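Local coordinates for AA9 family lytic polysaccharide monooxygenase D (Myceliophthora thermophila, PDB 5UFV), which oxidatively cleaves the glycosidic bonds of cellulose at a copper active site, using a reducing agent and either hydrogen peroxide or oxygen, at residues L160-F168 with Q199-N209. Residues are numbered along the deposited sequence; the frame is centred on the assembly and turned at random.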
loop_
_atom_site.group_PDB
_atom_site.type_symbol
_atom_site.label_atom_id
_atom_site.label_comp_id
_atom_site.label_asym_id
_atom_site.label_seq_id
_atom_site.Cartn_x
_atom_site.Cartn_y
_atom_site.Cartn_z
ATOM N N LEU A 160 -2.649 -2.148 13.569
ATOM C CA LEU A 160 -3.811 -2.560 14.346
ATOM C C LEU A 160 -3.483 -2.833 15.830
ATOM O O LEU A 160 -4.246 -3.517 16.488
ATOM C CB LEU A 160 -4.413 -3.814 13.690
ATOM C CG LEU A 160 -4.881 -3.668 12.227
ATOM C CD1 LEU A 160 -5.346 -4.991 11.650
ATOM C CD2 LEU A 160 -6.009 -2.687 12.109
ATOM N N HIS A 161 -2.354 -2.314 16.337
ATOM C CA HIS A 161 -1.977 -2.529 17.741
ATOM C C HIS A 161 -3.053 -2.023 18.688
ATOM O O HIS A 161 -3.302 -2.682 19.706
ATOM C CB HIS A 161 -0.632 -1.880 18.096
ATOM C CG HIS A 161 -0.151 -2.168 19.498
ATOM N ND1 HIS A 161 -0.229 -1.240 20.518
ATOM C CD2 HIS A 161 0.445 -3.258 20.037
ATOM C CE1 HIS A 161 0.285 -1.747 21.623
ATOM N NE2 HIS A 161 0.697 -2.972 21.360
ATOM N N GLN A 162 -3.690 -0.884 18.362
ATOM C CA GLN A 162 -4.727 -0.272 19.244
ATOM C C GLN A 162 -6.123 -0.807 18.973
ATOM O O GLN A 162 -6.727 -0.465 17.958
ATOM C CB GLN A 162 -4.823 1.273 19.085
ATOM C CG GLN A 162 -3.667 2.123 19.599
ATOM C CD GLN A 162 -3.403 1.936 21.090
ATOM O OE1 GLN A 162 -4.284 2.170 21.932
ATOM N NE2 GLN A 162 -2.177 1.501 21.425
ATOM N N ALA A 163 -6.665 -1.586 19.897
ATOM C CA ALA A 163 -8.058 -2.060 19.789
ATOM C C ALA A 163 -9.007 -0.949 19.284
ATOM O O ALA A 163 -9.023 0.165 19.822
ATOM C CB ALA A 163 -8.532 -2.588 21.126
ATOM N N ASN A 164 -9.756 -1.257 18.223
ATOM C CA ASN A 164 -10.761 -0.330 17.636
ATOM C C ASN A 164 -10.199 0.953 16.986
ATOM O O ASN A 164 -10.971 1.791 16.522
ATOM C CB ASN A 164 -11.878 0.036 18.662
ATOM C CG ASN A 164 -12.625 -1.199 19.191
ATOM O OD1 ASN A 164 -13.396 -1.833 18.473
ATOM N ND2 ASN A 164 -12.385 -1.545 20.452
ATOM N N ASN A 165 -8.874 1.094 16.920
ATOM C CA ASN A 165 -8.275 2.346 16.455
ATOM C C ASN A 165 -7.265 2.107 15.349
ATOM O O ASN A 165 -6.070 2.269 15.538
ATOM C CB ASN A 165 -7.681 3.154 17.620
ATOM C CG ASN A 165 -8.762 3.787 18.511
ATOM O OD1 ASN A 165 -9.344 3.132 19.395
ATOM N ND2 ASN A 165 -9.035 5.061 18.281
ATOM N N PRO A 166 -7.760 1.737 14.168
ATOM C CA PRO A 166 -6.898 1.515 13.011
ATOM C C PRO A 166 -6.115 2.773 12.608
ATOM O O PRO A 166 -6.573 3.879 12.832
ATOM C CB PRO A 166 -7.886 1.161 11.910
ATOM C CG PRO A 166 -9.112 1.939 12.288
ATOM C CD PRO A 166 -9.179 1.789 13.775
ATOM N N GLN A 167 -4.945 2.556 12.023
ATOM C CA GLN A 167 -4.013 3.596 11.675
ATOM C C GLN A 167 -3.479 3.236 10.313
ATOM O O GLN A 167 -2.757 2.273 10.198
ATOM C CB GLN A 167 -2.842 3.593 12.625
ATOM C CG GLN A 167 -3.129 4.034 14.041
ATOM C CD GLN A 167 -1.853 4.086 14.867
ATOM O OE1 GLN A 167 -0.790 3.708 14.397
ATOM N NE2 GLN A 167 -1.951 4.549 16.089
ATOM N N PHE A 168 -3.824 4.028 9.304
ATOM C CA PHE A 168 -3.409 3.827 7.934
ATOM C C PHE A 168 -2.213 4.706 7.586
ATOM O O PHE A 168 -2.172 5.861 7.961
ATOM C CB PHE A 168 -4.538 4.206 7.011
ATOM C CG PHE A 168 -5.830 3.455 7.257
ATOM C CD1 PHE A 168 -6.746 3.892 8.200
ATOM C CD2 PHE A 168 -6.172 2.358 6.465
ATOM C CE1 PHE A 168 -7.946 3.223 8.383
ATOM C CE2 PHE A 168 -7.379 1.687 6.647
ATOM C CZ PHE A 168 -8.264 2.118 7.609
ATOM N N GLN A 199 -15.218 2.259 8.151
ATOM C CA GLN A 199 -14.603 2.364 9.459
ATOM C C GLN A 199 -15.017 1.225 10.393
ATOM O O GLN A 199 -14.195 0.736 11.159
ATOM C CB GLN A 199 -14.956 3.712 10.106
ATOM C CG GLN A 199 -14.142 4.067 11.349
ATOM C CD GLN A 199 -12.674 4.308 11.048
ATOM O OE1 GLN A 199 -12.278 4.463 9.899
ATOM N NE2 GLN A 199 -11.858 4.332 12.084
ATOM N N SER A 200 -16.282 0.819 10.323
ATOM C CA SER A 200 -16.847 -0.142 11.257
ATOM C C SER A 200 -16.761 -1.609 10.780
ATOM O O SER A 200 -17.262 -2.500 11.455
ATOM C CB SER A 200 -18.295 0.224 11.542
ATOM O OG SER A 200 -19.106 -0.065 10.418
ATOM N N ASP A 201 -16.111 -1.873 9.647
ATOM C CA ASP A 201 -15.928 -3.253 9.214
ATOM C C ASP A 201 -15.102 -4.031 10.250
ATOM O O ASP A 201 -14.228 -3.460 10.909
ATOM C CB ASP A 201 -15.226 -3.327 7.864
ATOM C CG ASP A 201 -16.086 -2.817 6.700
ATOM O OD1 ASP A 201 -17.299 -2.551 6.874
ATOM O OD2 ASP A 201 -15.517 -2.675 5.580
ATOM N N PRO A 202 -15.364 -5.343 10.386
ATOM C CA PRO A 202 -14.773 -6.164 11.468
ATOM C C PRO A 202 -13.302 -6.554 11.251
ATOM O O PRO A 202 -12.682 -7.157 12.132
ATOM C CB PRO A 202 -15.656 -7.430 11.481
ATOM C CG PRO A 202 -16.254 -7.518 10.112
ATOM C CD PRO A 202 -16.272 -6.131 9.517
ATOM N N ASN A 203 -12.785 -6.259 10.065
ATOM C CA ASN A 203 -11.369 -6.288 9.833
ATOM C C ASN A 203 -10.752 -4.868 9.829
ATOM O O ASN A 203 -9.601 -4.707 9.450
ATOM C CB ASN A 203 -11.059 -7.042 8.532
ATOM C CG ASN A 203 -11.784 -6.481 7.326
ATOM O OD1 ASN A 203 -12.535 -5.503 7.408
ATOM N ND2 ASN A 203 -11.575 -7.123 6.189
ATOM N N ILE A 204 -11.496 -3.858 10.282
ATOM C CA ILE A 204 -10.972 -2.494 10.368
ATOM C C ILE A 204 -10.939 -1.981 11.800
ATOM O O ILE A 204 -9.861 -1.671 12.313
ATOM C CB ILE A 204 -11.778 -1.539 9.473
ATOM C CG1 ILE A 204 -11.691 -1.996 7.993
ATOM C CG2 ILE A 204 -11.329 -0.102 9.680
ATOM C CD1 ILE A 204 -10.296 -1.967 7.381
ATOM N N SER A 205 -12.109 -1.880 12.430
ATOM C CA SER A 205 -12.245 -1.511 13.839
ATOM C C SER A 205 -12.795 -2.733 14.543
ATOM O O SER A 205 -13.905 -3.177 14.243
ATOM C CB SER A 205 -13.212 -0.346 14.049
ATOM O OG SER A 205 -12.627 0.917 13.740
ATOM N N PHE A 206 -12.002 -3.276 15.469
ATOM C CA PHE A 206 -12.371 -4.485 16.216
ATOM C C PHE A 206 -11.412 -4.658 17.396
ATOM O O PHE A 206 -10.383 -3.981 17.468
ATOM C CB PHE A 206 -12.363 -5.737 15.303
ATOM C CG PHE A 206 -10.992 -6.155 14.850
ATOM C CD1 PHE A 206 -10.339 -5.457 13.848
ATOM C CD2 PHE A 206 -10.350 -7.240 15.437
ATOM C CE1 PHE A 206 -9.079 -5.846 13.430
ATOM C CE2 PHE A 206 -9.089 -7.630 15.031
ATOM C CZ PHE A 206 -8.452 -6.934 14.028
ATOM N N ASN A 207 -11.758 -5.559 18.309
ATOM C CA ASN A 207 -10.966 -5.734 19.513
ATOM C C ASN A 207 -9.897 -6.792 19.326
ATOM O O ASN A 207 -10.095 -7.978 19.608
ATOM C CB ASN A 207 -11.841 -6.078 20.708
ATOM C CG ASN A 207 -11.089 -5.968 22.021
ATOM O OD1 ASN A 207 -9.872 -5.742 22.058
ATOM N ND2 ASN A 207 -11.812 -6.129 23.113
ATOM N N ILE A 208 -8.742 -6.335 18.880
ATOM C CA ILE A 208 -7.644 -7.219 18.551
ATOM C C ILE A 208 -7.151 -8.005 19.774
ATOM O O ILE A 208 -6.631 -9.098 19.645
ATOM C CB ILE A 208 -6.489 -6.423 17.862
ATOM C CG1 ILE A 208 -5.592 -7.383 17.077
ATOM C CG2 ILE A 208 -5.713 -5.558 18.877
ATOM C CD1 ILE A 208 -4.581 -6.722 16.178
ATOM N N ASN A 209 -7.351 -7.451 20.960
ATOM C CA ASN A 209 -6.912 -8.090 22.182
ATOM C C ASN A 209 -7.930 -9.101 22.688
ATOM O O ASN A 209 -7.730 -9.672 23.737
ATOM C CB ASN A 209 -6.633 -7.036 23.265
ATOM C CG ASN A 209 -5.759 -5.898 22.758
ATOM O OD1 ASN A 209 -6.152 -4.736 22.753
ATOM N ND2 ASN A 209 -4.580 -6.237 22.311
#
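Phe206 presents a ring edge to Leu160, whose CD1 lies near the ring plane, 4.2 Å from Phe206 CE1. The ring of Phe168 meets Ile204 CG2 obliquely through CZ, and the same methyl also touches Pro166 CG at 4.0 Å. The side chain of Gln199 crosses Pro166 obliquely, Gln199 NE2 lying 3.6 Å from Pro166 CG, while Gln199 OE1 accepts a hydrogen bond from Ala41 N. Ile208 is extended, with chi1 (-160°) and chi2 both anti, which brings its CD1 to within 3.8 Å of Leu160 CB and against the Leu160 carbonyl oxygen. A type II turn, Gln162 to Asn165, carries Asn164 N to Phe206 O at 2.9 Å; the bond is bent at the hydrogen (148°), with the donor above the carbonyl plane and not on a lone pair. Beside it, Ala163 CB rests on Asn207 OD1 at 3.6 Å, while that oxygen accepts from Asn209 N in an Asx turn. Ser205 OG donates to Gln199 O at 3.0 Å, tying 199-209 to itself. Apolar packing around one backbone hydrogen bond thus joins 199-209, in the loop after strand 190-191, to the connection between strands 149-159 and 167-177. That connection carries His161, which with Gln167 probably binds oxygen, as in related enzymes; packing on the chain flanking both could help to hold its shape.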